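Local coordinates for protein 1H-3-hydroxy-4-oxoquinoline 2,4-dioxygenase (Pseudomonas putida, PDB 3IBT) that cleaves the heterocyclic ring of 3-hydroxy-1H-quinolin-4-one with dioxygen, without any cofactor, releasing carbon monoxide and N-formylanthranilate, at residues Cys182-Ile185 and Glu186-Tyr189; Ser213-Ser217 and Gln218-Gln222. One frame throughout, in Å; residues are numbered along the deposited sequence.

Interaction 1. Residues Cys182-Ile185 and Glu186-Tyr189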
loop_
_atom_site.group_PDB
_atom_site.type_symbol
_atom_site.label_atom_id
_atom_site.label_comp_id
_atom_site.label_asym_id
_atom_site.label_seq_id
_atom_site.Cartn_x
_atom_site.Cartn_y
_atom_site.Cartn_z
ATOM N N CYS A 182 -8.453 -10.288 4.083
ATOM C CA CYS A 182 -7.726 -11.517 4.281
ATOM C C CYS A 182 -7.940 -12.493 3.146
ATOM O O CYS A 182 -6.974 -13.060 2.633
ATOM C CB CYS A 182 -7.999 -12.095 5.660
ATOM S SG CYS A 182 -7.369 -10.891 6.873
ATOM N N ARG A 183 -9.177 -12.625 2.696
ATOM C CA ARG A 183 -9.446 -13.471 1.556
ATOM C C ARG A 183 -8.599 -12.989 0.401
ATOM O O ARG A 183 -8.003 -13.778 -0.349
ATOM C CB ARG A 183 -10.883 -13.334 1.114
ATOM C CG ARG A 183 -11.944 -13.887 1.997
ATOM C CD ARG A 183 -13.151 -13.991 1.118
ATOM N NE ARG A 183 -13.034 -13.022 0.010
ATOM C CZ ARG A 183 -13.861 -11.980 -0.162
ATOM N NH1 ARG A 183 -14.894 -11.757 0.700
ATOM N NH2 ARG A 183 -13.664 -11.167 -1.208
ATOM N N GLU A 184 -8.550 -11.679 0.252
ATOM C CA GLU A 184 -7.917 -11.144 -0.918
ATOM C C GLU A 184 -6.436 -11.249 -0.898
ATOM O O GLU A 184 -5.853 -11.645 -1.900
ATOM C CB GLU A 184 -8.354 -9.721 -1.177
ATOM C CG GLU A 184 -9.788 -9.701 -1.605
ATOM C CD GLU A 184 -10.039 -10.662 -2.740
ATOM O OE1 GLU A 184 -9.199 -10.732 -3.672
ATOM O OE2 GLU A 184 -11.075 -11.353 -2.690
ATOM N N ILE A 185 -5.834 -10.899 0.234
ATOM C CA ILE A 185 -4.391 -10.962 0.372
ATOM C C ILE A 185 -3.972 -12.418 0.202
ATOM O O ILE A 185 -3.039 -12.753 -0.583
ATOM C CB ILE A 185 -3.929 -10.432 1.757
ATOM C CG1 ILE A 185 -4.254 -8.936 1.936
ATOM C CG2 ILE A 185 -2.415 -10.704 1.968
ATOM C CD1 ILE A 185 -4.112 -8.415 3.368
ATOM N N GLU A 186 -4.710 -13.268 0.927
ATOM C CA GLU A 186 -4.544 -14.699 0.850
ATOM C C GLU A 186 -4.617 -15.089 -0.604
ATOM O O GLU A 186 -3.660 -15.618 -1.127
ATOM C CB GLU A 186 -5.597 -15.445 1.667
ATOM C CG GLU A 186 -5.039 -16.679 2.398
ATOM C CD GLU A 186 -6.107 -17.571 3.084
ATOM O OE1 GLU A 186 -7.338 -17.394 2.858
ATOM O OE2 GLU A 186 -5.694 -18.493 3.842
ATOM N N ALA A 187 -5.718 -14.798 -1.279
ATOM C CA ALA A 187 -5.813 -15.118 -2.718
ATOM C C ALA A 187 -4.530 -14.761 -3.562
ATOM O O ALA A 187 -4.023 -15.608 -4.343
ATOM C CB ALA A 187 -7.045 -14.490 -3.310
ATOM N N ASN A 188 -3.992 -13.548 -3.380
ATOM C CA ASN A 188 -2.876 -13.082 -4.196
ATOM C C ASN A 188 -1.617 -13.908 -3.957
ATOM O O ASN A 188 -0.912 -14.291 -4.896
ATOM C CB ASN A 188 -2.590 -11.614 -3.929
ATOM C CG ASN A 188 -3.758 -10.717 -4.246
ATOM O OD1 ASN A 188 -4.256 -10.728 -5.356
ATOM N ND2 ASN A 188 -4.202 -9.945 -3.270
ATOM N N TYR A 189 -1.332 -14.198 -2.704
ATOM C CA TYR A 189 -0.185 -15.059 -2.448
ATOM C C TYR A 189 -0.267 -16.400 -3.155
ATOM O O TYR A 189 0.736 -16.867 -3.694
ATOM C CB TYR A 189 0.042 -15.237 -0.963
ATOM C CG TYR A 189 0.765 -14.052 -0.400
ATOM C CD1 TYR A 189 0.065 -12.960 0.057
ATOM C CD2 TYR A 189 2.154 -14.015 -0.368
ATOM C CE1 TYR A 189 0.717 -11.881 0.558
ATOM C CE2 TYR A 189 2.806 -12.936 0.140
ATOM C CZ TYR A 189 2.071 -11.871 0.597
ATOM O OH TYR A 189 2.698 -10.762 1.083
#

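Interaction 2. Residues Ser213-Ser217 and Gln218-Gln222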
loop_
_atom_site.group_PDB
_atom_site.type_symbol
_atom_site.label_atom_id
_atom_site.label_comp_id
_atom_site.label_asym_id
_atom_site.label_seq_id
_atom_site.Cartn_x
_atom_site.Cartn_y
_atom_site.Cartn_z
ATOM N N SER A 213 10.489 -1.186 6.906
ATOM C CA SER A 213 11.177 -1.394 8.188
ATOM C C SER A 213 10.987 -2.814 8.721
ATOM O O SER A 213 11.865 -3.401 9.341
ATOM C CB SER A 213 10.667 -0.396 9.204
ATOM O OG SER A 213 10.672 0.918 8.655
ATOM N N GLN A 214 9.824 -3.373 8.435
ATOM C CA GLN A 214 9.406 -4.673 8.962
ATOM C C GLN A 214 9.305 -5.718 7.828
ATOM O O GLN A 214 9.113 -5.353 6.651
ATOM C CB GLN A 214 8.042 -4.481 9.644
ATOM C CG GLN A 214 8.038 -5.216 10.907
ATOM C CD GLN A 214 6.745 -5.121 11.643
ATOM O OE1 GLN A 214 6.594 -4.260 12.509
ATOM N NE2 GLN A 214 5.817 -6.056 11.357
ATOM N N PRO A 215 9.405 -7.009 8.128
ATOM C CA PRO A 215 9.654 -7.744 9.324
ATOM C C PRO A 215 11.100 -7.547 9.827
ATOM O O PRO A 215 12.036 -7.277 9.042
ATOM C CB PRO A 215 9.391 -9.175 8.891
ATOM C CG PRO A 215 9.535 -9.160 7.436
ATOM C CD PRO A 215 9.175 -7.884 6.970
ATOM N N LEU A 216 11.243 -7.641 11.144
ATOM C CA LEU A 216 12.452 -7.266 11.780
ATOM C C LEU A 216 13.274 -8.495 11.707
ATOM O O LEU A 216 13.389 -9.230 12.684
ATOM C CB LEU A 216 12.190 -6.848 13.223
ATOM C CG LEU A 216 11.173 -5.709 13.320
ATOM C CD1 LEU A 216 10.847 -5.356 14.724
ATOM C CD2 LEU A 216 11.792 -4.524 12.659
ATOM N N SER A 217 13.835 -8.737 10.528
ATOM C CA SER A 217 14.614 -9.935 10.288
ATOM C C SER A 217 15.861 -9.615 9.514
ATOM O O SER A 217 15.803 -9.138 8.372
ATOM C CB SER A 217 13.764 -10.951 9.520
ATOM O OG SER A 217 14.554 -11.995 8.963
ATOM N N GLN A 218 17.001 -9.900 10.113
ATOM C CA GLN A 218 18.241 -9.744 9.366
ATOM C C GLN A 218 18.266 -10.624 8.110
ATOM O O GLN A 218 18.668 -10.143 7.055
ATOM C CB GLN A 218 19.493 -9.896 10.220
ATOM C CG GLN A 218 20.805 -9.692 9.431
ATOM C CD GLN A 218 20.928 -8.321 8.662
ATOM O OE1 GLN A 218 20.220 -7.339 8.952
ATOM N NE2 GLN A 218 21.862 -8.268 7.698
ATOM N N ASP A 219 17.784 -11.863 8.185
ATOM C CA ASP A 219 17.694 -12.693 6.974
ATOM C C ASP A 219 16.999 -11.966 5.810
ATOM O O ASP A 219 17.520 -11.981 4.660
ATOM C CB ASP A 219 16.967 -14.007 7.234
ATOM C CG ASP A 219 17.782 -14.998 8.077
ATOM O OD1 ASP A 219 19.046 -14.852 8.219
ATOM O OD2 ASP A 219 17.120 -15.948 8.595
ATOM N N TYR A 220 15.835 -11.358 6.130
ATOM C CA TYR A 220 14.957 -10.664 5.200
ATOM C C TYR A 220 15.633 -9.455 4.599
ATOM O O TYR A 220 15.526 -9.213 3.403
ATOM C CB TYR A 220 13.689 -10.197 5.939
ATOM C CG TYR A 220 12.544 -9.681 5.067
ATOM C CD1 TYR A 220 11.631 -10.574 4.481
ATOM C CD2 TYR A 220 12.341 -8.305 4.864
ATOM C CE1 TYR A 220 10.549 -10.128 3.699
ATOM C CE2 TYR A 220 11.245 -7.831 4.063
ATOM C CZ TYR A 220 10.367 -8.760 3.495
ATOM O OH TYR A 220 9.324 -8.352 2.707
ATOM N N ARG A 221 16.302 -8.670 5.433
ATOM C CA ARG A 221 17.031 -7.534 4.925
ATOM C C ARG A 221 18.073 -8.044 3.930
ATOM O O ARG A 221 18.243 -7.470 2.876
ATOM C CB ARG A 221 17.680 -6.769 6.075
ATOM C CG ARG A 221 16.680 -6.225 7.106
ATOM C CD ARG A 221 17.414 -5.564 8.257
ATOM N NE ARG A 221 16.517 -5.232 9.349
ATOM C CZ ARG A 221 16.437 -5.931 10.483
ATOM N NH1 ARG A 221 17.220 -6.996 10.661
ATOM N NH2 ARG A 221 15.585 -5.578 11.455
ATOM N N GLN A 222 18.736 -9.153 4.260
ATOM C CA GLN A 222 19.729 -9.760 3.394
ATOM C C GLN A 222 19.119 -10.326 2.094
ATOM O O GLN A 222 19.719 -10.250 1.009
ATOM C CB GLN A 222 20.403 -10.871 4.167
ATOM C CG GLN A 222 21.678 -11.363 3.584
ATOM C CD GLN A 222 22.602 -10.256 3.168
ATOM O OE1 GLN A 222 22.956 -10.171 2.007
ATOM N NE2 GLN A 222 23.021 -9.413 4.111
HETATM O O HOH W 1 8.168 -6.064 4.252
#

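Interaction 1. Residues Cys182-Ile185 and Glu186-Tyr189
Ile185 and Tyr189 meet one turn apart on helix 175-192, inserted between strands 115-119 and 207-212 of this alpha/beta-hydrolase fold, where such enzymes commonly carry their cap. The buried side of the helix is the closely packed one. The isoleucine places its CG2 branch opposite the backbone N, and this methyl lies 3.6 Å from Tyr189 CE1; the two side chains run alongside each other. Phe129 and Leu133 of helix 127-135 pack on Ile185, while Trp99 and Phe129 each meet the tyrosine ring edge-to-face, and its hydroxyl bonds to Leu122 O. A leucine in place of Tyr189 would probably leave Leu122 O without this partner and the two aromatic neighbours without the ring they pack against. The looser side belongs to the partly exposed Arg183 and Glu186. Arg183 reaches in to the buried Glu184, a salt bridge joining Arg183 NH2 to the anti lone pair of Glu184 OE2 at 3.0 Å, and also pairs with Asp67; the extended Glu186 turns to Gln137 and Arg190. Backbone i to i+4 bonds link the two turns. In the last, Tyr189 N donates to Ile185 O at 3.1 Å, and this oxygen lies in the ring plane, 3.2 Å from Tyr189 CD1.

Interaction 2. Residues Ser213-Ser217 and Gln218-Gln222
A helix N-cap joins Ser217 to Tyr220 where helix 218-230 begins, after strand 207-212. With OG opposite its own backbone N (chi1 165°), Ser217 turns its hydroxyl toward the first turn of the helix and accepts from Tyr220 N at 3.2 Å, while its carbonyl O takes the first i to i+4 bond, from Arg221 N at 3.0 Å. Ahead of the cap the chain is folded by a cis peptide bond before Pro215 and an inverse gamma turn centred on Leu216. The bend lays the proline on the tyrosine ring in a CH-pi contact: Pro215 CG stands 3.7 Å from the centroid of the Tyr220 ring, only 4° off its normal, the side chains crossing at about a right angle. A water lies 2.7 Å from Gln214 O and 3.0 Å from Tyr220 OH, bridging the two; Leu123 N bonds the same hydroxyl. The extended Arg221 chain lays one guanidinium face over the Ser217 backbone, and its NH2 comes 3.6 Å from Leu216 CA. Cis-proline, serine cap and a tyrosine of the first turn close a strand-to-helix connection at the C-terminal end of a strand, where alpha/beta-hydrolase folds gather their active-site loops.

Interaction 1 and interaction 2 do not touch: their centres lie 22 Å apart, their nearest atoms about 7 Å. Yet their tyrosines grip the two ends of one peptide group, between Leu122 and Leu123: Tyr189 its O, Tyr220 its N, close after Asp120, which by similarity raises the basicity of the active-site His244. Each contact borders the probable substrate site. The Glu184 side chain is about 4 Å from that of Trp30, and the Ile185 side chain about 6 Å from that of Ser95; the side chain of Gln214 is about 4 Å from those of Asp120 and Trp153. Asp120 OD1 accepts from Ser213 N and Gln214 N, tying interaction 2 directly to the residue thought to tune His244.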